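PDB 4BZP: bifunctional enzyme cysn/cysc from Mycobacterium tuberculosis, which phosphorylates adenylyl sulfate (APS) at its 3'-hydroxyl with ATP, through its APS kinase domain CysC, in the sulfate-activating complex. Local coordinates for residues Glu61-Arg64 with Arg65-His68; Ser67-Ala70 with Thr71-Asp75; Asp42-Arg45 with His46-Ala50. All blocks are in the same frame, centred on the assembly; numbering follows the deposited sequence.

Contact 1 of 3, residues Glu61-Arg64 with Arg65-His68; sequences ENLR and RLSH
Glu61 is held by two arginines on the next turn of the helix, Arg65 across the contact and Arg64 beside it. Arg65 NE donates an almost straight bond to Glu61 OE2 (2.9 Å), arriving on the anti side of the carboxylate with that oxygen close to the guanidinium plane; the two planes stand 79° apart. Arg64 grips the same carboxylate side-on, NE to OE1 and NH2 to OE2, both on the syn side. OE2 therefore takes two N-H groups, and three bonds fix the rotation of the carboxylate. Glu61 reaches this place because CG lies anti to the backbone N and the chain then bends at chi2 (66°). The two guanidinium groups probably tolerate their proximity, NH2 of Arg64 to NE of Arg65 being 4.7 Å, because both donate to OE2. The far end of Arg65 has a salt bridge with Asp51 and a bond to Asn49, while Arg64 reaches the backbone oxygens of Gly47 and Leu48 of the second subunit.

Among the backbone bonds, Arg65 N to Glu61 O measures 2.9 Å. Arg64 O accepts twice, from His68 N at 3.3 Å and from Ser67 OG at 2.7 Å, so the buried hydroxyl is turned back onto its own helix.

Water joins the polar ends. One molecule in the guanidinium plane of Arg64 and at the edge of the His68 ring links Arg64 NH1 to His68 NE2, which are 3.6 Å apart.

Apolar contact is slight: Leu63 CD2 meets Leu66 CD1 at 4.2 Å. Separately, the amide nitrogen of Asn62 lies alongside Leu66. This is an i to i+3, i to i+4 salt-bridge network on one face of helix 56-75, set at the subunit interface.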
ATOM      1  N   GLU A  61      -2.174  13.260   6.967  1.00  9.56           N
ATOM      2  CA  GLU A  61      -2.841  12.120   6.324  1.00 10.59           C
ATOM      3  C   GLU A  61      -1.856  11.373   5.437  1.00 10.57           C
ATOM      4  O   GLU A  61      -1.938  10.153   5.369  1.00 11.33           O
ATOM      5  CB  GLU A  61      -4.047  12.649   5.539  1.00 11.17           C
ATOM      6  CG  GLU A  61      -4.756  11.579   4.727  1.00 11.33           C
ATOM      7  CD  GLU A  61      -5.427  10.500   5.565  1.00 11.72           C
ATOM      8  OE1 GLU A  61      -5.542  10.591   6.795  1.00 14.29           O
ATOM      9  OE2 GLU A  61      -5.846   9.506   4.936  1.00 13.70           O
ATOM     10  N   ASN A  62      -0.949  12.051   4.758  1.00 10.03           N
ATOM     11  CA  ASN A  62       0.121  11.424   4.015  1.00 10.35           C
ATOM     12  C   ASN A  62       0.876  10.445   4.910  1.00  9.06           C
ATOM     13  O   ASN A  62       1.084   9.290   4.529  1.00 10.15           O
ATOM     14  CB  ASN A  62       1.025  12.502   3.431  1.00 12.55           C
ATOM     15  CG  ASN A  62       2.137  11.951   2.640  1.00 15.73           C
ATOM     16  OD1 ASN A  62       1.908  11.315   1.603  1.00 20.95           O
ATOM     17  ND2 ASN A  62       3.361  12.163   3.099  1.00 15.84           N
ATOM     18  N   LEU A  63       1.259  10.869   6.104  1.00  8.16           N
ATOM     19  CA  LEU A  63       1.998  10.050   7.027  1.00  8.23           C
ATOM     20  C   LEU A  63       1.123   8.938   7.536  1.00  7.68           C
ATOM     21  O   LEU A  63       1.637   7.804   7.680  1.00  7.36           O
ATOM     22  CB  LEU A  63       2.579  10.868   8.169  1.00  9.01           C
ATOM     23  CG  LEU A  63       3.611  11.912   7.785  1.00  8.96           C
ATOM     24  CD1 LEU A  63       3.876  12.853   8.923  1.00  9.42           C
ATOM     25  CD2 LEU A  63       4.891  11.241   7.308  1.00 11.18           C
ATOM     26  N   ARG A  64      -0.139   9.187   7.850  1.00  8.22           N
ATOM     27  CA  ARG A  64      -1.027   8.124   8.299  1.00  8.02           C
ATOM     28  C   ARG A  64      -1.096   7.008   7.252  1.00  7.97           C
ATOM     29  O   ARG A  64      -0.975   5.830   7.558  1.00  7.27           O
ATOM     30  CB  ARG A  64      -2.419   8.692   8.584  1.00  8.81           C
ATOM     31  CG  ARG A  64      -3.334   7.705   9.276  1.00  8.96           C
ATOM     32  CD  ARG A  64      -4.820   8.149   9.322  1.00  9.35           C
ATOM     33  NE  ARG A  64      -5.421   8.092   8.012  1.00  8.86           N
ATOM     34  CZ  ARG A  64      -5.893   6.957   7.449  1.00  9.75           C
ATOM     35  NH1 ARG A  64      -5.850   5.810   8.109  1.00 10.86           N
ATOM     36  NH2 ARG A  64      -6.371   7.009   6.245  1.00 11.39           N
ATOM     37  N   ARG A  65      -1.291   7.393   5.995  1.00  8.94           N
ATOM     38  CA  ARG A  65      -1.400   6.392   4.950  1.00  9.79           C
ATOM     39  C   ARG A  65      -0.059   5.678   4.798  1.00  9.25           C
ATOM     40  O   ARG A  65      -0.039   4.432   4.596  1.00 10.22           O
ATOM     41  CB  ARG A  65      -1.813   7.028   3.651  1.00 10.35           C
ATOM     42  CG  ARG A  65      -3.212   7.598   3.652  1.00 12.07           C
ATOM     43  CD  ARG A  65      -3.562   8.109   2.304  1.00 14.03           C
ATOM     44  NE  ARG A  65      -4.756   8.961   2.317  1.00 13.52           N
ATOM     45  CZ  ARG A  65      -5.222   9.561   1.216  1.00 13.71           C
ATOM     46  NH1 ARG A  65      -4.590   9.434   0.093  1.00 12.74           N
ATOM     47  NH2 ARG A  65      -6.260  10.367   1.340  1.00 14.95           N
ATOM     48  N   LEU A  66       1.058   6.398   4.816  1.00  9.35           N
ATOM     49  CA  LEU A  66       2.369   5.782   4.722  1.00  9.59           C
ATOM     50  C   LEU A  66       2.500   4.729   5.836  1.00  7.78           C
ATOM     51  O   LEU A  66       3.078   3.631   5.603  1.00  7.87           O
ATOM     52  CB  LEU A  66       3.484   6.844   4.825  1.00 11.92           C
ATOM     53  CG  LEU A  66       4.028   7.591   3.604  1.00 14.53           C
ATOM     54  CD1 LEU A  66       4.927   8.730   3.956  1.00 15.24           C
ATOM     55  CD2 LEU A  66       4.890   6.635   2.835  1.00 16.34           C
ATOM     56  N   SER A  67       2.050   5.014   7.042  1.00  7.19           N
ATOM     57  CA  SER A  67       2.176   4.031   8.099  1.00  7.40           C
ATOM     58  C   SER A  67       1.428   2.727   7.807  1.00  7.10           C
ATOM     59  O   SER A  67       1.943   1.659   8.113  1.00  6.72           O
ATOM     60  CB  SER A  67       1.795   4.598   9.455  1.00  7.42           C
ATOM     61  OG  SER A  67       0.391   4.779   9.639  1.00  7.05           O
ATOM     62  N   HIS A  68       0.268   2.802   7.181  1.00  6.87           N
ATOM     63  CA  HIS A  68      -0.486   1.609   6.802  1.00  7.26           C
ATOM     64  C   HIS A  68       0.117   0.879   5.615  1.00  7.12           C
ATOM     65  O   HIS A  68       0.135  -0.356   5.587  1.00  7.83           O
ATOM     66  CB  HIS A  68      -1.946   1.997   6.522  1.00  7.35           C
ATOM     67  CG  HIS A  68      -2.723   2.289   7.759  1.00  7.79           C
ATOM     68  ND1 HIS A  68      -3.126   1.323   8.659  1.00  8.98           N
ATOM     69  CD2 HIS A  68      -3.190   3.460   8.236  1.00  8.02           C
ATOM     70  CE1 HIS A  68      -3.742   1.894   9.670  1.00  8.65           C
ATOM     71  NE2 HIS A  68      -3.776   3.197   9.452  1.00  8.66           N
TER
HETATM   72  O   HOH W   1      -8.131  11.258   3.419  0.50 20.47           O
HETATM   73  O   HOH W   2      -4.871   5.190  11.014  1.00 11.38           O

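Contact 2 of 3, residues Ser67-Ala70 with Thr71-Asp75; sequences SHVA and TLLAD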
ATOM      1  N   SER A  67       2.050   5.014   7.042  1.00  7.19           N
ATOM      2  CA  SER A  67       2.176   4.031   8.099  1.00  7.40           C
ATOM      3  C   SER A  67       1.428   2.727   7.807  1.00  7.10           C
ATOM      4  O   SER A  67       1.943   1.659   8.113  1.00  6.72           O
ATOM      5  CB  SER A  67       1.795   4.598   9.455  1.00  7.42           C
ATOM      6  OG  SER A  67       0.391   4.779   9.639  1.00  7.05           O
ATOM      7  N   HIS A  68       0.268   2.802   7.181  1.00  6.87           N
ATOM      8  CA  HIS A  68      -0.486   1.609   6.802  1.00  7.26           C
ATOM      9  C   HIS A  68       0.117   0.879   5.615  1.00  7.12           C
ATOM     10  O   HIS A  68       0.135  -0.356   5.587  1.00  7.83           O
ATOM     11  CB  HIS A  68      -1.946   1.997   6.522  1.00  7.35           C
ATOM     12  CG  HIS A  68      -2.723   2.289   7.759  1.00  7.79           C
ATOM     13  ND1 HIS A  68      -3.126   1.323   8.659  1.00  8.98           N
ATOM     14  CD2 HIS A  68      -3.190   3.460   8.236  1.00  8.02           C
ATOM     15  CE1 HIS A  68      -3.742   1.894   9.670  1.00  8.65           C
ATOM     16  NE2 HIS A  68      -3.776   3.197   9.452  1.00  8.66           N
ATOM     17  N   VAL A  69       0.675   1.601   4.646  1.00  7.50           N
ATOM     18  CA  VAL A  69       1.361   0.950   3.539  1.00  7.81           C
ATOM     19  C   VAL A  69       2.580   0.237   4.071  1.00  7.50           C
ATOM     20  O   VAL A  69       2.862  -0.893   3.689  1.00  7.54           O
ATOM     21  CB  VAL A  69       1.677   1.903   2.398  1.00  8.79           C
ATOM     22  CG1 VAL A  69       2.497   1.209   1.337  1.00  9.13           C
ATOM     23  CG2 VAL A  69       0.388   2.523   1.879  1.00  8.58           C
ATOM     24  N   ALA A  70       3.308   0.877   4.983  1.00  7.08           N
ATOM     25  CA  ALA A  70       4.451   0.196   5.575  1.00  7.12           C
ATOM     26  C   ALA A  70       4.053  -1.070   6.302  1.00  8.18           C
ATOM     27  O   ALA A  70       4.773  -2.083   6.191  1.00  7.61           O
ATOM     28  CB  ALA A  70       5.159   1.129   6.515  1.00  6.98           C
ATOM     29  N   THR A  71       2.960  -1.056   7.048  1.00  8.78           N
ATOM     30  CA  THR A  71       2.566  -2.283   7.792  0.50  9.79           C
ATOM     31  C   THR A  71       2.175  -3.333   6.827  1.00 10.22           C
ATOM     32  O   THR A  71       2.486  -4.527   7.051  1.00 11.14           O
ATOM     33  CB  THR A  71       1.434  -2.142   8.837  0.50 10.01           C
ATOM     34  OG1 THR A  71       0.211  -1.818   8.161  0.50  9.76           O
ATOM     35  CG2 THR A  71       1.801  -1.156   9.915  0.50 10.34           C
ATOM     36  N   LEU A  72       1.530  -2.975   5.734  1.00 10.43           N
ATOM     37  CA  LEU A  72       1.159  -3.948   4.690  0.50 11.13           C
ATOM     38  C   LEU A  72       2.390  -4.592   4.062  1.00 11.59           C
ATOM     39  O   LEU A  72       2.476  -5.836   3.939  1.00 13.16           O
ATOM     40  CB  LEU A  72       0.258  -3.270   3.655  0.50 11.70           C
ATOM     41  CG  LEU A  72      -0.075  -4.028   2.374  0.50 11.83           C
ATOM     42  CD1 LEU A  72      -0.805  -5.250   2.811  0.50 12.67           C
ATOM     43  CD2 LEU A  72      -0.898  -3.197   1.400  0.50 12.05           C
ATOM     44  N   LEU A  73       3.371  -3.775   3.690  1.00  9.76           N
ATOM     45  CA  LEU A  73       4.575  -4.312   3.080  1.00  9.87           C
ATOM     46  C   LEU A  73       5.317  -5.181   4.081  1.00  8.87           C
ATOM     47  O   LEU A  73       5.905  -6.192   3.711  1.00  9.11           O
ATOM     48  CB  LEU A  73       5.471  -3.213   2.571  1.00  9.76           C
ATOM     49  CG  LEU A  73       4.973  -2.425   1.357  1.00 11.30           C
ATOM     50  CD1 LEU A  73       5.825  -1.173   1.136  1.00 11.82           C
ATOM     51  CD2 LEU A  73       4.970  -3.331   0.110  1.00 15.72           C
ATOM     52  N   ALA A  74       5.374  -4.769   5.330  1.00  8.56           N
ATOM     53  CA  ALA A  74       6.023  -5.586   6.358  1.00  9.85           C
ATOM     54  C   ALA A  74       5.336  -6.895   6.547  1.00 12.68           C
ATOM     55  O   ALA A  74       5.973  -7.940   6.687  1.00 12.98           O
ATOM     56  CB  ALA A  74       6.080  -4.809   7.660  1.00  9.83           C
ATOM     57  N   ASP A  75       4.039  -6.891   6.537  1.00 14.58           N
ATOM     58  CA  ASP A  75       3.305  -8.138   6.705  1.00 19.82           C
ATOM     59  C   ASP A  75       3.571  -9.075   5.501  1.00 20.58           C
ATOM     60  O   ASP A  75       3.565 -10.306   5.694  1.00 27.66           O
ATOM     61  CB  ASP A  75       1.828  -7.790   6.968  1.00 23.39           C
ATOM     62  CG  ASP A  75       1.022  -8.986   7.300  1.00 27.92           C
ATOM     63  OD1 ASP A  75       1.159  -9.456   8.457  1.00 34.09           O
ATOM     64  OD2 ASP A  75       0.297  -9.415   6.384  1.00 27.23           O
TER
HETATM   65  O   HOH W   3      -2.328  -1.265   9.326  1.00 17.68           O
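Val69 and Leu73, one turn apart, lie side by side and point the same way, with Val69 CG1 4.1 Å from Leu73 CD1. On another side of the helix Thr71, in one of its two conformers, turns both branches back toward the preceding turn: OG1 comes to 3.0 Å from His68 O, and CG2 to 3.3 Å from Ser67 O. In that conformer a chi1 of 66° sets OG1 between the backbone N and the carbonyl carbon, which leaves CG2 beside the N, against Ser67 O. Ala74 CB lies 3.4 Å from Ala70 O.

A water couples the polar groups on the His68 side. It lies 2.8 Å from His68 ND1 and, when Thr71 adopts this conformer, gives a proton to OG1, tying the imidazole to the hydroxyl one turn on.

Behind these side chains runs the i to i+4 pattern of an alpha-helix. Leu73 N bonds to Val69 O (2.9 Å) and Ala74 N to Ala70 O, both fairly straight; Thr71 N to Ser67 O is longer at 3.1 Å and more bent (149° at the hydrogen).

Helix 56-75 packs on the sheet and on helix 89-101. Ala70 and Leu73 meet Val80 of strand 79-82, Ser67 and Ala70 meet Trp9 and Thr7 of strand 6-11 respectively, and Ser67 and His68 touch Val98 of helix 89-101. Towards the second subunit, Val69 meets its Leu48 and Leu73 its Leu72, so the segment joins the parallel sheet of one chain to the neighbouring copy.

Contact 3 of 3, residues Asp42-Arg45 with His46-Ala50; sequences DNLR and HGLNA
One face of the His46 imidazole is covered by Asp42 O, which sits 3.0 Å above the ring plane, displaced toward the rim, and comes to 3.1 Å from NE2. The angle is too poor for a hydrogen bond, so this is carbonyl-on-face packing. With CG beside the backbone N (chi1 -53°), the ring is folded back over the preceding turn, where CD2 also meets Asn43 O obliquely at 3.4 Å. At the edge of the Arg45 guanidinium a water lies in plane; it accepts from NH1 and donates to Asn49 O. Arg45 NH1 also bonds to Gly53 O, and its cation meets Phe54 in a cation-pi contact.

From helix 41-44 the chain continues through two successive type I beta turns, Leu44 to Gly47 and Gly47 to Ala50. Both converge on Leu44 O, which accepts from Gly47 N (3.0 Å) and from Asn49 N (2.9 Å). The two donors approach from opposite faces of the carbonyl group, Gly47 N 58° and Asn49 N 37° out of its plane. The second turn is closed by Ala50 N to Gly47 O. A weak bond from His46 N to Asn43 O precedes the first turn.

Leu44 and Asn49 side chains run alongside one another, Leu44 CD1 3.7 Å from Asn49 ND2, while Leu44 CD1 also touches Leu48 CD2. The Asn49 amide is engaged by Arg65 and, weakly through ND2, by Asn62 OD1, both on helix 56-75. At the close of the second turn, Ala50 CA approaches Arg45 O at 3.2 Å in a CA-H...O contact.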
ATOM      1  N   ASP A  42       7.124  10.983  -1.340  1.00 20.60           N
ATOM      2  CA  ASP A  42       7.176  11.799  -2.554  1.00 22.70           C
ATOM      3  C   ASP A  42       6.754  10.964  -3.765  1.00 23.23           C
ATOM      4  O   ASP A  42       5.966  11.455  -4.603  1.00 25.18           O
ATOM      5  CB  ASP A  42       8.559  12.424  -2.764  1.00 25.89           C
ATOM      6  CG  ASP A  42       8.826  13.586  -1.806  1.00 29.63           C
ATOM      7  OD1 ASP A  42       7.896  14.004  -1.084  1.00 34.53           O
ATOM      8  OD2 ASP A  42       9.975  14.112  -1.805  1.00 36.10           O
ATOM      9  N   ASN A  43       7.196   9.700  -3.802  1.00 20.94           N
ATOM     10  CA  ASN A  43       6.813   8.732  -4.826  1.00 22.96           C
ATOM     11  C   ASN A  43       5.281   8.438  -4.777  1.00 21.45           C
ATOM     12  O   ASN A  43       4.601   8.449  -5.793  1.00 26.02           O
ATOM     13  CB  ASN A  43       7.640   7.425  -4.660  1.00 24.79           C
ATOM     14  CG  ASN A  43       9.150   7.627  -4.919  1.00 27.58           C
ATOM     15  OD1 ASN A  43       9.533   8.434  -5.752  1.00 31.18           O
ATOM     16  ND2 ASN A  43      10.000   6.866  -4.224  1.00 25.47           N
ATOM     17  N   LEU A  44       4.756   8.280  -3.596  1.00 20.26           N
ATOM     18  CA  LEU A  44       3.327   7.907  -3.416  1.00 19.57           C
ATOM     19  C   LEU A  44       2.377   9.044  -3.759  1.00 19.52           C
ATOM     20  O   LEU A  44       1.250   8.843  -4.151  1.00 17.10           O
ATOM     21  CB  LEU A  44       3.063   7.549  -1.972  1.00 23.11           C
ATOM     22  CG  LEU A  44       3.491   6.270  -1.253  1.00 25.52           C
ATOM     23  CD1 LEU A  44       2.818   6.198   0.105  1.00 28.98           C
ATOM     24  CD2 LEU A  44       3.136   5.056  -2.071  1.00 27.14           C
ATOM     25  N   ARG A  45       2.829  10.269  -3.575  1.00 17.62           N
ATOM     26  CA  ARG A  45       1.956  11.409  -3.896  1.00 18.19           C
ATOM     27  C   ARG A  45       1.551  11.488  -5.373  1.00 17.77           C
ATOM     28  O   ARG A  45       0.583  12.167  -5.693  1.00 18.22           O
ATOM     29  CB  ARG A  45       2.589  12.722  -3.419  1.00 19.48           C
ATOM     30  CG  ARG A  45       2.332  12.962  -1.942  1.00 19.81           C
ATOM     31  CD  ARG A  45       2.994  14.261  -1.506  1.00 19.35           C
ATOM     32  NE  ARG A  45       2.641  14.687  -0.157  1.00 17.42           N
ATOM     33  CZ  ARG A  45       1.521  15.330   0.170  1.00 18.63           C
ATOM     34  NH1 ARG A  45       0.580  15.589  -0.763  1.00 20.30           N
ATOM     35  NH2 ARG A  45       1.347  15.749   1.422  1.00 17.21           N
ATOM     36  N   HIS A  46       2.259  10.809  -6.244  1.00 23.31           N
ATOM     37  CA  HIS A  46       1.923  10.827  -7.669  1.00 25.23           C
ATOM     38  C   HIS A  46       0.784   9.818  -8.021  1.00 21.38           C
ATOM     39  O   HIS A  46       0.148   9.911  -9.060  1.00 21.38           O
ATOM     40  CB  HIS A  46       3.166  10.470  -8.499  1.00 31.93           C
ATOM     41  CG  HIS A  46       4.365  11.317  -8.185  1.00 40.15           C
ATOM     42  ND1 HIS A  46       4.331  12.697  -8.224  1.00 44.72           N
ATOM     43  CD2 HIS A  46       5.625  10.979  -7.817  1.00 43.56           C
ATOM     44  CE1 HIS A  46       5.519  13.171  -7.895  1.00 46.41           C
ATOM     45  NE2 HIS A  46       6.323  12.150  -7.649  1.00 47.61           N
ATOM     46  N   GLY A  47       0.562   8.872  -7.122  1.00 17.24           N
ATOM     47  CA  GLY A  47      -0.362   7.730  -7.360  1.00 13.72           C
ATOM     48  C   GLY A  47      -1.347   7.600  -6.215  1.00 10.41           C
ATOM     49  O   GLY A  47      -2.352   8.291  -6.173  1.00 10.32           O
ATOM     50  N   LEU A  48      -1.018   6.777  -5.243  1.00 10.27           N
ATOM     51  CA  LEU A  48      -1.886   6.521  -4.097  1.00 10.07           C
ATOM     52  C   LEU A  48      -2.401   7.791  -3.462  1.00 10.14           C
ATOM     53  O   LEU A  48      -3.578   7.902  -3.168  1.00 11.06           O
ATOM     54  CB  LEU A  48      -1.167   5.670  -3.059  1.00 10.31           C
ATOM     55  CG  LEU A  48      -1.954   5.388  -1.783  1.00 10.36           C
ATOM     56  CD1 LEU A  48      -3.243   4.641  -2.050  1.00 10.65           C
ATOM     57  CD2 LEU A  48      -1.085   4.648  -0.775  1.00 10.96           C
ATOM     58  N   ASN A  49      -1.469   8.726  -3.272  1.00 10.80           N
ATOM     59  CA  ASN A  49      -1.758   9.942  -2.569  1.00 12.45           C
ATOM     60  C   ASN A  49      -1.951  11.157  -3.447  1.00 14.21           C
ATOM     61  O   ASN A  49      -1.820  12.304  -2.972  1.00 14.78           O
ATOM     62  CB  ASN A  49      -0.726  10.117  -1.426  1.00 13.94           C
ATOM     63  CG  ASN A  49      -0.854   9.038  -0.377  1.00 13.26           C
ATOM     64  OD1 ASN A  49      -1.861   8.372  -0.196  1.00 14.75           O
ATOM     65  ND2 ASN A  49       0.249   8.888   0.409  1.00 19.82           N
ATOM     66  N   ALA A  50      -2.306  10.934  -4.697  1.00 14.32           N
ATOM     67  CA  ALA A  50      -2.599  12.020  -5.628  1.00 14.20           C
ATOM     68  C   ALA A  50      -3.722  12.932  -5.202  1.00 15.17           C
ATOM     69  O   ALA A  50      -3.794  14.056  -5.713  1.00 17.38           O
ATOM     70  CB  ALA A  50      -2.865  11.470  -7.029  1.00 15.22           C
TER
HETATM   71  O   HOH W   4      -0.201  14.539  -3.525  1.00 20.41           O

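How the contacts relate
Along the chain contact 3 comes first, on helix 41-44 and the loop after it, then contacts 1 and 2 in succession on helix 56-75, sharing Ser67 and His68. The centres of contacts 1 and 2 are about 10 Å apart, those of 1 and 3 about 11 Å, and those of 2 and 3 about 16 Å. Contact 3 packs along helix 56-75 at several points, reaching residues of both other contacts. All three also touch the second subunit, so the pieces that brace one another within a chain also build the dimer interface, with the bound ADP nearest contact 3, about 8 Å from the Asp42 side chain.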